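Local coordinates for legionella ubiquitin-specific protease A domain-containing protein (Legionella pneumophila subsp. pneumophila, PDB 5DGG) that is of uncharacterised biochemical function but belongs to the LupA family of the CA peptidase clan, consistent with a role as a ubiquitin-specific protease-like effector, at residues Asn155-Asp160 against Arg177-Ala182. Numbering follows the deposited sequence.
Sequences NPILID and REETRA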
loop_
_atom_site.group_PDB
_atom_site.type_symbol
_atom_site.label_atom_id
_atom_site.label_comp_id
_atom_site.label_asym_id
_atom_site.label_seq_id
_atom_site.Cartn_x
_atom_site.Cartn_y
_atom_site.Cartn_z
ATOM N N ASN A 155 -9.918 0.185 -9.281
ATOM C CA ASN A 155 -10.490 -1.030 -9.813
ATOM C C ASN A 155 -11.625 -1.417 -8.893
ATOM O O ASN A 155 -11.404 -2.036 -7.862
ATOM C CB ASN A 155 -9.447 -2.141 -9.859
ATOM C CG ASN A 155 -9.958 -3.398 -10.539
ATOM O OD1 ASN A 155 -11.071 -3.861 -10.284
ATOM N ND2 ASN A 155 -9.139 -3.957 -11.400
ATOM N N PRO A 156 -12.864 -1.066 -9.269
ATOM C CA PRO A 156 -13.984 -1.270 -8.349
ATOM C C PRO A 156 -14.215 -2.732 -8.020
ATOM O O PRO A 156 -14.685 -3.055 -6.931
ATOM C CB PRO A 156 -15.190 -0.702 -9.115
ATOM C CG PRO A 156 -14.635 0.101 -10.226
ATOM C CD PRO A 156 -13.271 -0.434 -10.534
ATOM N N ILE A 157 -13.851 -3.624 -8.931
ATOM C CA ILE A 157 -14.056 -5.044 -8.678
ATOM C C ILE A 157 -13.226 -5.504 -7.494
ATOM O O ILE A 157 -13.713 -6.221 -6.614
ATOM C CB ILE A 157 -13.727 -5.903 -9.892
ATOM C CG1 ILE A 157 -14.595 -5.472 -11.095
ATOM C CG2 ILE A 157 -14.011 -7.355 -9.564
ATOM C CD1 ILE A 157 -14.150 -6.068 -12.426
ATOM N N LEU A 158 -11.961 -5.091 -7.471
ATOM C CA LEU A 158 -11.117 -5.414 -6.321
ATOM C C LEU A 158 -11.597 -4.771 -5.030
ATOM O O LEU A 158 -11.551 -5.405 -3.981
ATOM C CB LEU A 158 -9.656 -5.030 -6.580
ATOM C CG LEU A 158 -8.982 -5.624 -7.790
ATOM C CD1 LEU A 158 -7.564 -5.103 -7.854
ATOM C CD2 LEU A 158 -8.969 -7.136 -7.779
ATOM N N ILE A 159 -12.030 -3.514 -5.085
ATOM C CA ILE A 159 -12.521 -2.857 -3.895
ATOM C C ILE A 159 -13.753 -3.546 -3.322
ATOM O O ILE A 159 -13.847 -3.738 -2.122
ATOM C CB ILE A 159 -12.892 -1.400 -4.184
ATOM C CG1 ILE A 159 -11.635 -0.598 -4.488
ATOM C CG2 ILE A 159 -13.650 -0.798 -3.016
ATOM C CD1 ILE A 159 -11.910 0.759 -5.106
ATOM N N ASP A 160 -14.715 -3.852 -4.196
ATOM C CA ASP A 160 -15.987 -4.443 -3.743
ATOM C C ASP A 160 -15.796 -5.882 -3.316
ATOM O O ASP A 160 -16.459 -6.336 -2.398
ATOM C CB ASP A 160 -17.102 -4.361 -4.810
ATOM C CG ASP A 160 -17.401 -2.912 -5.274
ATOM O OD1 ASP A 160 -16.996 -1.931 -4.596
ATOM O OD2 ASP A 160 -18.006 -2.775 -6.354
ATOM N N ARG A 177 -6.416 -12.552 -10.347
ATOM C CA ARG A 177 -6.009 -13.272 -11.575
ATOM C C ARG A 177 -6.673 -12.695 -12.801
ATOM O O ARG A 177 -6.008 -12.254 -13.743
ATOM C CB ARG A 177 -6.342 -14.754 -11.465
ATOM C CG ARG A 177 -5.429 -15.463 -10.488
ATOM C CD ARG A 177 -5.995 -16.780 -9.975
ATOM N NE ARG A 177 -5.523 -17.954 -10.728
ATOM C CZ ARG A 177 -4.280 -18.447 -10.671
ATOM N NH1 ARG A 177 -3.344 -17.861 -9.922
ATOM N NH2 ARG A 177 -3.956 -19.519 -11.384
ATOM N N GLU A 178 -7.999 -12.672 -12.764
ATOM C CA GLU A 178 -8.788 -12.120 -13.858
ATOM C C GLU A 178 -8.416 -10.707 -14.212
ATOM O O GLU A 178 -8.289 -10.392 -15.381
ATOM C CB GLU A 178 -10.287 -12.161 -13.542
ATOM C CG GLU A 178 -10.991 -13.413 -14.001
ATOM C CD GLU A 178 -10.632 -13.793 -15.434
ATOM O OE1 GLU A 178 -10.078 -14.895 -15.616
ATOM O OE2 GLU A 178 -10.863 -12.984 -16.370
ATOM N N GLU A 179 -8.245 -9.840 -13.234
ATOM C CA GLU A 179 -7.935 -8.439 -13.545
ATOM C C GLU A 179 -6.525 -8.323 -14.133
ATOM O O GLU A 179 -6.232 -7.418 -14.932
ATOM C CB GLU A 179 -8.075 -7.540 -12.310
ATOM C CG GLU A 179 -9.516 -7.384 -11.847
ATOM C CD GLU A 179 -10.426 -6.879 -12.936
ATOM O OE1 GLU A 179 -10.280 -5.712 -13.348
ATOM O OE2 GLU A 179 -11.291 -7.654 -13.398
ATOM N N THR A 180 -5.670 -9.257 -13.726
ATOM C CA THR A 180 -4.306 -9.316 -14.196
ATOM C C THR A 180 -4.264 -9.652 -15.682
ATOM O O THR A 180 -3.689 -8.887 -16.469
ATOM C CB THR A 180 -3.495 -10.317 -13.354
ATOM O OG1 THR A 180 -3.183 -9.674 -12.112
ATOM C CG2 THR A 180 -2.196 -10.741 -14.076
ATOM N N ARG A 181 -4.890 -10.772 -16.045
ATOM C CA ARG A 181 -5.062 -11.180 -17.451
ATOM C C ARG A 181 -5.610 -10.050 -18.341
ATOM O O ARG A 181 -5.124 -9.829 -19.448
ATOM C CB ARG A 181 -5.948 -12.435 -17.516
ATOM C CG ARG A 181 -6.834 -12.567 -18.757
ATOM C CD ARG A 181 -7.998 -13.537 -18.527
ATOM N NE ARG A 181 -7.744 -14.880 -19.052
ATOM C CZ ARG A 181 -7.510 -15.990 -18.340
ATOM N NH1 ARG A 181 -7.482 -15.989 -17.007
ATOM N NH2 ARG A 181 -7.301 -17.135 -18.991
ATOM N N ALA A 182 -6.619 -9.342 -17.854
ATOM C CA ALA A 182 -7.141 -8.188 -18.558
ATOM C C ALA A 182 -6.028 -7.174 -18.820
ATOM O O ALA A 182 -5.948 -6.618 -19.912
ATOM C CB ALA A 182 -8.269 -7.539 -17.771
#
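Asn155 and Glu179 reach for each other from opposite directions and meet through a single hydrogen bond, Asn155 ND2 to Glu179 OE1, at 2.9 Å. The bond is moderately bent, with an N-H...O angle of 152°. It lands on the anti side of OE1 and lies somewhat out of the carboxylate plane, while the amide and carboxylate planes stand almost perpendicular, 86° apart. Glu179 comes from the helix 171-183; a bend at its second torsion (chi2 -55°) lays the chain alongside Asn155 ND2, with Glu179 CG 3.5 Å away, and OE1 closes in to bond.

The other end of the Asn155 amide is used within its own segment. OD1 accepts the backbone N-H of Leu158 at 3.2 Å, with the donor above the carbonyl plane. One flat group thus caps the start of helix 156-165 and also grips a neighbouring helix, and the two bonds together restrict rotation of the amide.

Two aliphatic side chains complete the interface. From Ile157, the end methyl CD1 lies over one face of the carboxylate, displaced toward Glu179 OE2 at 3.4 Å, so a methyl covers the second oxygen from that side. Leu158 and Glu179 run past one another in opposite senses, with CD2 of the leucine 4.1 Å from CG of the glutamate. Leu158 and Glu179 both also touch Leu14 of helix 8-14, and Asn155 and Leu158 lean on His141 of helix 132-146.

Partly open to solvent, the contact joins the last two helices of this chain, 156-165 and 171-183, within the LupA-family part of a longer protein: an asparagine N-cap whose side-chain amide doubles as the donor in a helix-to-helix bond.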